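Local coordinates for flagellin (Burkholderia pseudomallei, PDB 4CFI), which probably polymerises to build the flagellar filament that drives bacterial swimming, and carries epitopes that the immune system can recognise, at residues Q29-P34 and G229-M234; S97-G102 and T218-D223; G113-A118 and A205-I210; Q137-S142 and T149-N154; G104-G109 and A212-Q217. All coordinates share one frame; numbering follows the deposited sequence. Where two conformers were deposited one is given.

Contact 1: residues Q29-P34 and G229-M234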
# COMPACT_ATOMS: atom_id res chain seq x y z
N GLN A 29 11.71 -5.51 9.84
CA GLN A 29 12.24 -6.35 10.92
C GLN A 29 11.29 -7.50 11.26
O GLN A 29 11.72 -8.63 11.52
CB GLN A 29 12.50 -5.51 12.17
CG GLN A 29 13.37 -6.23 13.19
CD GLN A 29 13.69 -5.43 14.46
OE1 GLN A 29 14.18 -6.00 15.43
NE2 GLN A 29 13.41 -4.12 14.46
N ALA A 30 9.99 -7.22 11.26
CA ALA A 30 8.99 -8.20 11.65
C ALA A 30 8.73 -9.25 10.57
O ALA A 30 8.13 -10.27 10.84
CB ALA A 30 7.69 -7.51 11.99
N SER A 31 9.18 -8.99 9.35
CA SER A 31 8.83 -9.88 8.25
C SER A 31 10.00 -10.74 7.76
O SER A 31 9.83 -11.54 6.84
CB SER A 31 8.25 -9.06 7.10
OG SER A 31 9.23 -8.22 6.54
N ASN A 32 11.16 -10.62 8.40
CA ASN A 32 12.39 -11.26 7.89
C ASN A 32 12.50 -12.77 8.14
O ASN A 32 13.09 -13.50 7.34
CB ASN A 32 13.64 -10.54 8.44
CG ASN A 32 13.94 -9.22 7.72
OD1 ASN A 32 14.67 -8.38 8.25
ND2 ASN A 32 13.39 -9.04 6.52
N GLY A 33 11.91 -13.25 9.23
CA GLY A 33 11.93 -14.69 9.52
C GLY A 33 10.93 -14.95 10.61
O GLY A 33 10.24 -14.02 11.03
N PRO A 34 10.85 -16.21 11.08
CA PRO A 34 9.86 -16.45 12.12
C PRO A 34 10.17 -15.71 13.42
O PRO A 34 11.34 -15.44 13.74
CB PRO A 34 9.89 -17.97 12.32
CG PRO A 34 11.21 -18.42 11.81
CD PRO A 34 11.62 -17.42 10.75
N GLY A 229 0.29 -9.08 8.14
CA GLY A 229 0.13 -7.73 8.66
C GLY A 229 1.34 -6.85 8.42
O GLY A 229 1.21 -5.67 8.14
N ALA A 230 2.53 -7.43 8.53
CA ALA A 230 3.77 -6.73 8.22
C ALA A 230 3.85 -6.33 6.74
O ALA A 230 4.26 -5.20 6.41
CB ALA A 230 4.98 -7.57 8.63
N TYR A 231 3.48 -7.25 5.86
CA TYR A 231 3.43 -6.93 4.44
C TYR A 231 2.39 -5.84 4.14
O TYR A 231 2.65 -4.94 3.32
CB TYR A 231 3.16 -8.17 3.60
CG TYR A 231 4.26 -9.23 3.59
CD1 TYR A 231 5.60 -8.91 3.83
CD2 TYR A 231 3.96 -10.56 3.29
CE1 TYR A 231 6.58 -9.89 3.79
CE2 TYR A 231 4.94 -11.54 3.25
CZ TYR A 231 6.25 -11.20 3.49
OH TYR A 231 7.22 -12.19 3.46
N GLN A 232 1.22 -5.92 4.77
CA GLN A 232 0.22 -4.86 4.62
C GLN A 232 0.78 -3.51 5.07
O GLN A 232 0.54 -2.50 4.42
CB GLN A 232 -1.03 -5.18 5.43
CG GLN A 232 -1.89 -6.28 4.83
CD GLN A 232 -3.02 -6.67 5.77
OE1 GLN A 232 -2.78 -7.02 6.93
NE2 GLN A 232 -4.26 -6.61 5.29
N ALA A 233 1.55 -3.52 6.17
CA ALA A 233 2.14 -2.28 6.68
C ALA A 233 3.14 -1.67 5.71
O ALA A 233 3.20 -0.45 5.57
CB ALA A 233 2.78 -2.49 8.04
N MET A 234 3.93 -2.50 5.04
CA MET A 234 4.89 -1.98 4.08
C MET A 234 4.19 -1.22 2.95
O MET A 234 4.61 -0.12 2.58
CB MET A 234 5.73 -3.11 3.51
CG MET A 234 6.70 -3.68 4.52
SD MET A 234 7.44 -5.23 3.99
CE MET A 234 8.52 -5.56 5.35
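Ser31, near the end of helix 2-31, is pressed into a shallow seat formed by Ala230, Tyr231 and Met234 on one side of helix 227-257, and it gives up by far the most surface of any residue in the contact. Its CB does most of the touching: it rests on Ala230 CB at 3.9 Å and on Tyr231 CE1 at 3.8 Å, approaching the ring obliquely. Both helices present small residues here, which lets the backbones come close, with Ser31 CA and Ala230 CA 6.0 Å apart. Beside this pair Ala30 CB meets Ala230 CB at 4.3 Å, a looser methyl-to-methyl contact.

The serine hydroxyl is turned back onto its own helix. With OG lodged between the backbone N and the carbonyl carbon (chi1 67°), it hydrogen-bonds with the carbonyls of Ala27 and Val28, so serine can sit in an apolar interface with its polar end satisfied. Met234 reaches across the same spot, its chain extended beyond CG, and brings CE to 3.0 Å from Ser31 OG, a value so short for carbon and oxygen that it is best treated with caution. Tyr231 OH hydrogen-bonds with Gln227, which also bonds with the carbonyl of Ser31 and so ties the two helices by a second route.

The contact thus joins the N-terminal helical region to the first turns of the C-terminal helix, consistent with the flagellin core, in which N- and C-terminal helices pack together.

Contact 2: residues S97-G102 and T218-D223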
# COMPACT_ATOMS: atom_id res chain seq x y z
N SER A 97 -4.16 12.53 10.03
CA SER A 97 -4.37 11.59 11.13
C SER A 97 -4.19 10.15 10.64
O SER A 97 -4.34 9.85 9.45
CB SER A 97 -5.75 11.80 11.78
OG SER A 97 -6.80 11.29 10.98
N ALA A 98 -3.83 9.26 11.55
CA ALA A 98 -3.54 7.88 11.17
C ALA A 98 -4.69 7.16 10.47
O ALA A 98 -4.47 6.29 9.63
CB ALA A 98 -3.10 7.09 12.39
N ALA A 99 -5.93 7.54 10.78
CA ALA A 99 -7.11 6.92 10.17
C ALA A 99 -7.33 7.33 8.72
O ALA A 99 -8.14 6.71 8.03
CB ALA A 99 -8.34 7.24 11.00
N LYS A 100 -6.62 8.39 8.29
CA LYS A 100 -6.88 9.02 7.00
C LYS A 100 -5.69 8.95 6.04
O LYS A 100 -5.76 9.49 4.94
CB LYS A 100 -7.30 10.49 7.21
CG LYS A 100 -8.58 10.66 8.01
CD LYS A 100 -9.80 10.13 7.26
CE LYS A 100 -11.00 11.05 7.41
NZ LYS A 100 -11.97 10.84 6.30
N ILE A 101 -4.60 8.27 6.44
CA ILE A 101 -3.44 8.08 5.56
C ILE A 101 -3.07 6.61 5.52
O ILE A 101 -3.46 5.84 6.40
CB ILE A 101 -2.22 8.96 5.97
CG1 ILE A 101 -1.71 8.63 7.39
CG2 ILE A 101 -2.59 10.43 5.86
CD1 ILE A 101 -0.44 9.35 7.80
N GLY A 102 -2.31 6.22 4.50
CA GLY A 102 -2.10 4.82 4.22
C GLY A 102 -3.35 4.21 3.63
O GLY A 102 -4.23 4.89 3.10
N THR A 218 -5.42 1.39 6.82
CA THR A 218 -4.83 2.71 7.08
C THR A 218 -3.80 2.59 8.20
O THR A 218 -3.74 1.59 8.93
CB THR A 218 -5.90 3.76 7.46
OG1 THR A 218 -6.61 3.34 8.62
CG2 THR A 218 -6.89 3.97 6.27
N VAL A 219 -2.97 3.62 8.34
CA VAL A 219 -1.89 3.60 9.35
C VAL A 219 -2.47 3.27 10.74
O VAL A 219 -1.87 2.52 11.49
CB VAL A 219 -1.10 4.91 9.32
CG1 VAL A 219 -0.15 4.98 10.51
CG2 VAL A 219 -0.34 5.02 8.00
N SER A 220 -3.65 3.80 11.04
CA SER A 220 -4.31 3.57 12.33
C SER A 220 -4.44 2.11 12.72
O SER A 220 -4.30 1.78 13.90
CB SER A 220 -5.70 4.21 12.33
OG SER A 220 -6.53 3.66 11.32
N ASN A 221 -4.70 1.24 11.75
CA ASN A 221 -5.01 -0.16 12.02
C ASN A 221 -3.92 -1.13 11.57
O ASN A 221 -4.19 -2.33 11.45
CB ASN A 221 -6.38 -0.54 11.43
CG ASN A 221 -7.55 0.01 12.24
OD1 ASN A 221 -8.53 0.51 11.68
ND2 ASN A 221 -7.48 -0.11 13.56
N LEU A 222 -2.68 -0.66 11.40
CA LEU A 222 -1.58 -1.55 11.09
C LEU A 222 -1.17 -2.40 12.28
O LEU A 222 -1.12 -1.94 13.42
CB LEU A 222 -0.37 -0.76 10.59
CG LEU A 222 -0.61 -0.04 9.25
CD1 LEU A 222 0.62 0.76 8.88
CD2 LEU A 222 -0.99 -1.03 8.15
N ASP A 223 -0.86 -3.66 11.98
CA ASP A 223 -0.38 -4.59 13.00
C ASP A 223 0.63 -5.51 12.35
O ASP A 223 0.28 -6.26 11.43
CB ASP A 223 -1.57 -5.34 13.63
CG ASP A 223 -1.15 -6.26 14.75
OD1 ASP A 223 -0.13 -6.91 14.60
OD2 ASP A 223 -1.82 -6.31 15.80
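Thr218 leans its side chain into the turn made by residues 98-102, and its atoms divide their contacts between the two loops. CB lies 3.4 Å from Ile101 O and close to Ala98 O as well, facing two carbonyls of the other loop. From there the branches part. OG1, held between the backbone N and the carbonyl carbon (chi1 59°), stays on its own loop and shares a hydrogen bond with Ser220 OG, 2.7 Å away. CG2 goes the other way and packs on Ala99 O at 3.5 Å. A beta-branched hydroxyl residue suits the place, since one branch can fasten the loop internally while the other covers the neighbour.

The backbone supplies the directional bonds. Val219 N donates to Ile101 O at 3.0 Å, nearly straight at 171°. Ser220 N reaches Ala98 O, also at 3.0 Å, but from above the carbonyl plane, 67° out of it, so this second bond is the less regular one.

Val219 adds an apolar layer: CG2 meets Ile101 CG1 at 3.9 Å, and CG1 meets Ala98 CB at 4.1 Å. These side chains face the helices, Val219 touching Leu20 and Ala240, Ile101 touching Leu16, and Ala98 touching Ile51. Gly102, whose positive phi suits glycine, follows with its CA near Val219 CG2.

A single beta bridge between Gly102 and Thr218, next to a short 3-10 turn at 219-220, marks the place where the outgoing and returning connections between flagellin's helical bundle and its sheet-bearing region run side by side.

Contact 3: residues G113-A118 and A205-I210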
# COMPACT_ATOMS: atom_id res chain seq x y z
N GLY A 113 2.86 -11.93 -3.99
CA GLY A 113 3.11 -13.29 -3.53
C GLY A 113 3.35 -14.20 -4.71
O GLY A 113 3.08 -13.82 -5.85
N THR A 114 3.85 -15.40 -4.42
CA THR A 114 4.13 -16.42 -5.40
C THR A 114 3.42 -17.71 -4.98
O THR A 114 3.54 -18.15 -3.83
CB THR A 114 5.64 -16.64 -5.49
OG1 THR A 114 6.26 -15.42 -5.91
CG2 THR A 114 5.99 -17.76 -6.47
N ILE A 115 2.69 -18.29 -5.92
CA ILE A 115 1.86 -19.48 -5.69
C ILE A 115 2.48 -20.66 -6.42
O ILE A 115 2.76 -20.57 -7.62
CB ILE A 115 0.41 -19.29 -6.22
CG1 ILE A 115 -0.19 -17.96 -5.71
CG2 ILE A 115 -0.45 -20.49 -5.90
CD1 ILE A 115 -1.43 -17.54 -6.47
N LYS A 116 2.70 -21.78 -5.71
CA LYS A 116 3.15 -23.01 -6.37
C LYS A 116 1.96 -23.70 -7.03
O LYS A 116 0.95 -23.93 -6.39
CB LYS A 116 3.84 -23.95 -5.36
CG LYS A 116 4.29 -25.28 -5.97
CD LYS A 116 4.83 -26.26 -4.95
CE LYS A 116 5.32 -27.53 -5.61
NZ LYS A 116 5.89 -28.49 -4.63
N VAL A 117 2.11 -24.03 -8.30
CA VAL A 117 1.05 -24.58 -9.14
C VAL A 117 1.62 -25.71 -10.02
O VAL A 117 2.81 -25.99 -9.98
CB VAL A 117 0.41 -23.50 -10.06
CG1 VAL A 117 -0.19 -22.39 -9.21
CG2 VAL A 117 1.41 -22.95 -11.08
N ALA A 118 0.74 -26.35 -10.79
CA ALA A 118 1.14 -27.41 -11.71
C ALA A 118 0.19 -27.39 -12.90
O ALA A 118 -0.85 -28.06 -12.89
CB ALA A 118 1.13 -28.78 -11.03
N ALA A 205 -3.55 -20.53 1.29
CA ALA A 205 -3.02 -19.57 2.25
C ALA A 205 -2.32 -18.41 1.54
O ALA A 205 -2.45 -17.26 1.97
CB ALA A 205 -2.07 -20.25 3.23
N MET A 206 -1.58 -18.69 0.48
CA MET A 206 -0.93 -17.62 -0.28
C MET A 206 -1.95 -16.71 -0.97
O MET A 206 -1.78 -15.49 -0.99
CB MET A 206 0.08 -18.18 -1.29
CG MET A 206 0.84 -17.14 -2.08
SD MET A 206 1.69 -15.91 -1.07
CE MET A 206 3.10 -16.85 -0.51
N VAL A 207 -3.00 -17.28 -1.52
CA VAL A 207 -4.07 -16.46 -2.12
C VAL A 207 -4.70 -15.54 -1.06
O VAL A 207 -4.96 -14.36 -1.33
CB VAL A 207 -5.11 -17.35 -2.83
CG1 VAL A 207 -6.34 -16.54 -3.26
CG2 VAL A 207 -4.48 -18.03 -4.02
N ALA A 208 -4.94 -16.06 0.14
CA ALA A 208 -5.46 -15.24 1.24
C ALA A 208 -4.50 -14.10 1.59
O ALA A 208 -4.93 -12.96 1.78
CB ALA A 208 -5.77 -16.08 2.47
N GLN A 209 -3.20 -14.42 1.67
CA GLN A 209 -2.14 -13.40 1.89
C GLN A 209 -2.27 -12.31 0.86
O GLN A 209 -2.42 -11.15 1.19
CB GLN A 209 -0.69 -13.97 1.79
CG GLN A 209 0.42 -12.88 1.69
CD GLN A 209 1.85 -13.44 1.53
OE1 GLN A 209 2.25 -14.31 2.30
NE2 GLN A 209 2.62 -12.94 0.52
N ILE A 210 -2.21 -12.71 -0.41
CA ILE A 210 -2.24 -11.76 -1.51
C ILE A 210 -3.48 -10.87 -1.44
O ILE A 210 -3.37 -9.64 -1.60
CB ILE A 210 -2.19 -12.49 -2.86
CG1 ILE A 210 -0.80 -13.14 -3.05
CG2 ILE A 210 -2.48 -11.53 -3.99
CD1 ILE A 210 -0.71 -14.20 -4.14
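Gln209 NE2 passes Gly113 CA at 4.1 Å on its way to a hydrogen bond with Leu112 O, the residue just before the segment 113-118. Gln209 was modelled in two conformers, and this bond belongs to the given one.

Gly113 has no side chain, and the helix exploits this. Met206 SD and Ile210 CG1 each lie 3.9 Å from Gly113 CA, closing on the bare backbone. Met206 also covers the next carbonyl without bonding to it, its CG 3.4 Å from Thr114 O. CG lies trans to the backbone N (chi1 -177°) and the chain then bends twice, wrapping CE round that oxygen. Met206 too has two conformers, so all its contacts describe one of them. Further along, Ile115 fills the groove, its CG1 lying 3.9 Å from Met206 CG and its CD1 3.9 Å from Val207 CG2, while Ile210 CD1 closes the group. Branched aliphatic residues fit well where a helix covers a strand, and the two axes run almost antiparallel, at 160° and 8.3 Å apart.

Gly113, Ile115 and Val117 make backbone hydrogen bonds with strand 135-142. Between the two segments, then, cohesion comes from dispersion and the burial of apolar surface; polar links at the flanks, Gln209 with Leu112 and a salt bridge of Lys116 with Asp199, also join helix 197-213 to the strand.

Contact 4: residues Q137-S142 and T149-N154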
# COMPACT_ATOMS: atom_id res chain seq x y z
N GLN A 137 5.20 -22.14 -10.85
CA GLN A 137 4.92 -21.03 -9.93
C GLN A 137 4.25 -19.92 -10.70
O GLN A 137 4.52 -19.75 -11.88
CB GLN A 137 6.20 -20.46 -9.28
CG GLN A 137 7.09 -21.50 -8.63
CD GLN A 137 8.35 -20.95 -8.03
OE1 GLN A 137 8.64 -19.77 -8.11
NE2 GLN A 137 9.14 -21.83 -7.43
N ILE A 138 3.40 -19.15 -10.00
CA ILE A 138 2.86 -17.92 -10.55
C ILE A 138 3.13 -16.79 -9.57
O ILE A 138 2.74 -16.85 -8.41
CB ILE A 138 1.34 -18.02 -10.83
CG1 ILE A 138 1.07 -19.15 -11.82
CG2 ILE A 138 0.80 -16.67 -11.32
CD1 ILE A 138 -0.42 -19.48 -11.95
N ASN A 139 3.80 -15.75 -10.05
CA ASN A 139 4.02 -14.52 -9.31
C ASN A 139 2.88 -13.57 -9.62
O ASN A 139 2.59 -13.33 -10.79
CB ASN A 139 5.33 -13.89 -9.72
CG ASN A 139 6.48 -14.87 -9.60
OD1 ASN A 139 6.81 -15.35 -8.51
ND2 ASN A 139 7.09 -15.19 -10.73
N VAL A 140 2.25 -13.05 -8.58
CA VAL A 140 1.12 -12.13 -8.71
C VAL A 140 1.62 -10.71 -8.40
O VAL A 140 2.13 -10.44 -7.31
CB VAL A 140 -0.01 -12.53 -7.75
CG1 VAL A 140 -1.22 -11.59 -7.90
CG2 VAL A 140 -0.43 -13.97 -7.98
N VAL A 141 1.48 -9.84 -9.39
CA VAL A 141 2.08 -8.51 -9.37
C VAL A 141 0.97 -7.45 -9.44
O VAL A 141 0.04 -7.55 -10.23
CB VAL A 141 3.06 -8.37 -10.57
CG1 VAL A 141 3.73 -7.01 -10.56
CG2 VAL A 141 4.13 -9.47 -10.55
N SER A 142 1.06 -6.43 -8.59
CA SER A 142 0.05 -5.37 -8.58
C SER A 142 0.09 -4.55 -9.86
O SER A 142 1.15 -4.40 -10.48
CB SER A 142 0.30 -4.44 -7.39
OG SER A 142 1.60 -3.88 -7.51
N THR A 149 -1.20 -8.48 -12.58
CA THR A 149 -0.59 -9.15 -13.72
C THR A 149 0.18 -10.38 -13.16
O THR A 149 0.35 -10.51 -11.95
CB THR A 149 0.35 -8.22 -14.50
OG1 THR A 149 1.39 -7.74 -13.63
CG2 THR A 149 -0.40 -7.06 -15.14
N PHE A 150 0.63 -11.26 -14.07
CA PHE A 150 1.09 -12.58 -13.68
C PHE A 150 2.29 -13.04 -14.47
O PHE A 150 2.29 -12.95 -15.71
CB PHE A 150 -0.02 -13.61 -13.89
CG PHE A 150 -1.29 -13.26 -13.18
CD1 PHE A 150 -1.47 -13.61 -11.86
CD2 PHE A 150 -2.33 -12.59 -13.82
CE1 PHE A 150 -2.64 -13.29 -11.21
CE2 PHE A 150 -3.51 -12.27 -13.16
CZ PHE A 150 -3.68 -12.65 -11.86
N THR A 151 3.30 -13.58 -13.77
CA THR A 151 4.44 -14.20 -14.43
C THR A 151 4.63 -15.62 -13.87
O THR A 151 4.14 -15.96 -12.80
CB THR A 151 5.74 -13.38 -14.29
OG1 THR A 151 6.13 -13.40 -12.92
CG2 THR A 151 5.57 -11.96 -14.83
N ASP A 152 5.38 -16.42 -14.63
CA ASP A 152 5.69 -17.79 -14.25
C ASP A 152 7.01 -17.87 -13.46
O ASP A 152 7.61 -16.85 -13.08
CB ASP A 152 5.70 -18.72 -15.49
CG ASP A 152 6.83 -18.45 -16.47
OD1 ASP A 152 7.85 -17.81 -16.13
OD2 ASP A 152 6.67 -18.93 -17.63
N GLN A 153 7.44 -19.11 -13.19
CA GLN A 153 8.61 -19.35 -12.36
C GLN A 153 9.88 -18.78 -12.97
O GLN A 153 10.87 -18.61 -12.24
CB GLN A 153 8.80 -20.86 -12.10
CG GLN A 153 9.15 -21.69 -13.31
CD GLN A 153 8.00 -22.00 -14.23
OE1 GLN A 153 6.83 -21.82 -13.90
NE2 GLN A 153 8.31 -22.57 -15.37
N ASN A 154 9.87 -18.54 -14.28
CA ASN A 154 11.01 -17.94 -14.96
C ASN A 154 10.78 -16.46 -15.29
O ASN A 154 11.50 -15.89 -16.11
CB ASN A 154 11.37 -18.73 -16.21
CG ASN A 154 11.78 -20.15 -15.88
OD1 ASN A 154 12.44 -20.40 -14.87
ND2 ASN A 154 11.32 -21.09 -16.68
O HOH W 1 1.60 -5.03 -13.19
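Asn139 and Thr151 face each other as a hydrogen-bonded pair of an antiparallel hairpin, and backbone bonding sets the frame. Asn139 N donates to Thr151 O at 2.8 Å, and Thr151 N returns a bond to Asn139 O at 3.1 Å. Two residues along, Val141 and Thr149 form the next hydrogen-bonded pair: Val141 N to Thr149 O is 2.9 Å and Thr149 N to Val141 O is 2.8 Å. Between them, the CA-H of Phe150 points at Asn139 O, a weaker contact of the kind common in antiparallel sheets.

Polar side chains reinforce the first pair. Asn139 CG, beside the backbone N and trans to the carbonyl carbon (chi1 -53°), lets the amide reach Thr151, and ND2 donates to Thr151 OG1 at 3.0 Å, almost in the amide plane. Its OD1 is taken by Thr114, so this one amide links three strands, a task that needs both a donor and an acceptor. At the hairpin's loop end a water bridges Ser142 O and Thr149 OG1, while at the other end Asp152 OD1 accepts from Asn154 N in an Asx turn.

Apolar contacts occupy the other face. Phe150 CD1 meets Ile138 CG2 at 3.8 Å, and the ring lies beside Val140, both pointing the same way.

That apolar face is turned to helix 160-167, where Phe167 stacks on Phe150 and Val163 touches it. Strand 135-142 lies in the middle of the sheet, with strands 111-119 and 148-152 on its two flanks.

Contact 5: residues G104-G109 and A212-Q217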
# COMPACT_ATOMS: atom_id res chain seq x y z
N GLY A 104 -5.54 2.34 0.83
CA GLY A 104 -5.58 2.48 -0.62
C GLY A 104 -5.09 1.26 -1.36
O GLY A 104 -5.05 0.16 -0.82
N MET A 105 -4.76 1.47 -2.65
CA MET A 105 -4.35 0.40 -3.54
C MET A 105 -2.83 0.26 -3.55
O MET A 105 -2.12 1.24 -3.38
CB MET A 105 -4.86 0.67 -4.96
CG MET A 105 -6.38 0.75 -5.07
SD MET A 105 -6.97 1.23 -6.70
CE MET A 105 -6.26 2.87 -6.90
N VAL A 106 -2.34 -0.94 -3.80
CA VAL A 106 -0.91 -1.16 -3.92
C VAL A 106 -0.39 -0.49 -5.20
O VAL A 106 -1.00 -0.62 -6.26
CB VAL A 106 -0.59 -2.66 -3.96
CG1 VAL A 106 0.92 -2.86 -4.01
CG2 VAL A 106 -1.15 -3.41 -2.76
N GLN A 107 0.71 0.25 -5.10
CA GLN A 107 1.32 0.86 -6.29
C GLN A 107 1.70 -0.21 -7.30
O GLN A 107 1.98 -1.34 -6.93
CB GLN A 107 2.55 1.67 -5.93
CG GLN A 107 3.71 0.81 -5.45
CD GLN A 107 4.91 1.64 -5.03
OE1 GLN A 107 5.39 1.50 -3.90
NE2 GLN A 107 5.39 2.49 -5.92
N THR A 108 1.71 0.14 -8.57
CA THR A 108 1.99 -0.83 -9.62
C THR A 108 3.39 -1.45 -9.51
O THR A 108 4.36 -0.81 -9.04
CB THR A 108 1.79 -0.20 -11.01
OG1 THR A 108 1.81 -1.24 -11.97
CG2 THR A 108 2.85 0.89 -11.35
N GLY A 109 3.48 -2.72 -9.91
CA GLY A 109 4.77 -3.39 -10.08
C GLY A 109 5.31 -4.14 -8.88
O GLY A 109 6.46 -4.58 -8.92
N ALA A 212 -5.18 -10.00 1.20
CA ALA A 212 -5.02 -9.09 2.34
C ALA A 212 -4.01 -7.98 2.03
O ALA A 212 -4.28 -6.81 2.31
CB ALA A 212 -4.61 -9.86 3.58
N VAL A 213 -2.87 -8.32 1.45
CA VAL A 213 -1.84 -7.34 1.08
C VAL A 213 -2.39 -6.35 0.03
O VAL A 213 -2.02 -5.17 0.02
CB VAL A 213 -0.52 -8.02 0.62
CG1 VAL A 213 0.52 -7.01 0.17
CG2 VAL A 213 0.05 -8.85 1.77
N ASN A 214 -3.28 -6.84 -0.83
CA ASN A 214 -3.94 -6.00 -1.82
C ASN A 214 -4.86 -4.94 -1.21
O ASN A 214 -5.17 -3.96 -1.87
CB ASN A 214 -4.76 -6.90 -2.75
CG ASN A 214 -5.10 -6.23 -4.07
OD1 ASN A 214 -4.25 -5.61 -4.67
ND2 ASN A 214 -6.33 -6.37 -4.53
N LYS A 215 -5.27 -5.13 0.04
CA LYS A 215 -6.21 -4.24 0.70
C LYS A 215 -5.66 -3.87 2.09
O LYS A 215 -6.23 -4.25 3.12
CB LYS A 215 -7.58 -4.91 0.82
CG LYS A 215 -8.76 -3.95 0.68
CD LYS A 215 -8.84 -2.92 1.78
CE LYS A 215 -9.55 -1.69 1.24
NZ LYS A 215 -9.37 -0.41 1.96
N PRO A 216 -4.54 -3.14 2.11
CA PRO A 216 -3.91 -2.77 3.37
C PRO A 216 -4.80 -1.84 4.21
O PRO A 216 -5.62 -1.07 3.70
CB PRO A 216 -2.65 -2.03 2.92
CG PRO A 216 -3.01 -1.48 1.59
CD PRO A 216 -3.82 -2.56 0.96
N GLN A 217 -4.62 -1.94 5.52
CA GLN A 217 -5.28 -1.01 6.44
C GLN A 217 -4.68 0.39 6.35
O GLN A 217 -3.55 0.55 5.90
CB GLN A 217 -5.15 -1.50 7.89
CG GLN A 217 -5.58 -2.94 8.11
CD GLN A 217 -4.45 -3.95 7.96
OE1 GLN A 217 -3.37 -3.64 7.44
NE2 GLN A 217 -4.71 -5.18 8.38
O HOH W 2 -4.44 -2.85 -4.27
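Val106 and Asn214 are joined by a single water, the one polar link of this contact. It accepts from Val106 N at 2.9 Å and donates to both oxygens of Asn214, the backbone O at 2.7 Å and the side-chain OD1 at 2.8 Å. The asparagine CG lies roughly trans to the backbone N (chi1 -161°), which brings OD1 to the water although CB points away from the loop. Asparagine suits the place because the same group can bond both ways: OD1 receives the water while ND2 donates to Gly146 O. The water thus bridges backbone atoms that stand too far apart to bond directly, and it is held by three bonds.

The van der Waals contacts flank it. Val106 CG2 presses on Val213 O at 3.4 Å and on Asn214 CA at 3.9 Å, and CG2 alone makes these contacts. At the other end Pro216 brings CD to 3.5 Å and CG to 3.6 Å from Gly104 O. With no amide hydrogen, proline cannot donate to this carbonyl; its ring carbons contact it instead. Gly104, with positive phi, bends the loop here.

The site is buried near the centre of the chain. Val106 also packs on Leu112 of strand 111-119 and on Val235 of helix 227-257, and Val213 touches the same leucine and Tyr231. The loop 104-109 passes residues 212-217 and leads into strand 111-119, with the C-terminal helix covering both.

Along the chain the five contacts nest within one another: contact 1 closes the widest loop, then contact 2, contact 5 and contact 3, with the hairpin of contact 4 innermost. Contacts 3 and 4 share the three-stranded sheet, their centres about 10 Å apart, and contacts 3 and 5 share helix 197-213. Contact 5 lies between the two halves: its centre is about 13 Å from that of contact 2 and 14 Å from that of contact 1, and Gln232 of contact 1 probably hydrogen-bonds to Ala212 and Gln217. Contacts 2 and 4 are farthest apart, about 29 Å between centres. The sheet-bearing region is thus joined to the helical bundle partly through contact 5, and also where Tyr231 of contact 1 meets Gln209 of contact 3.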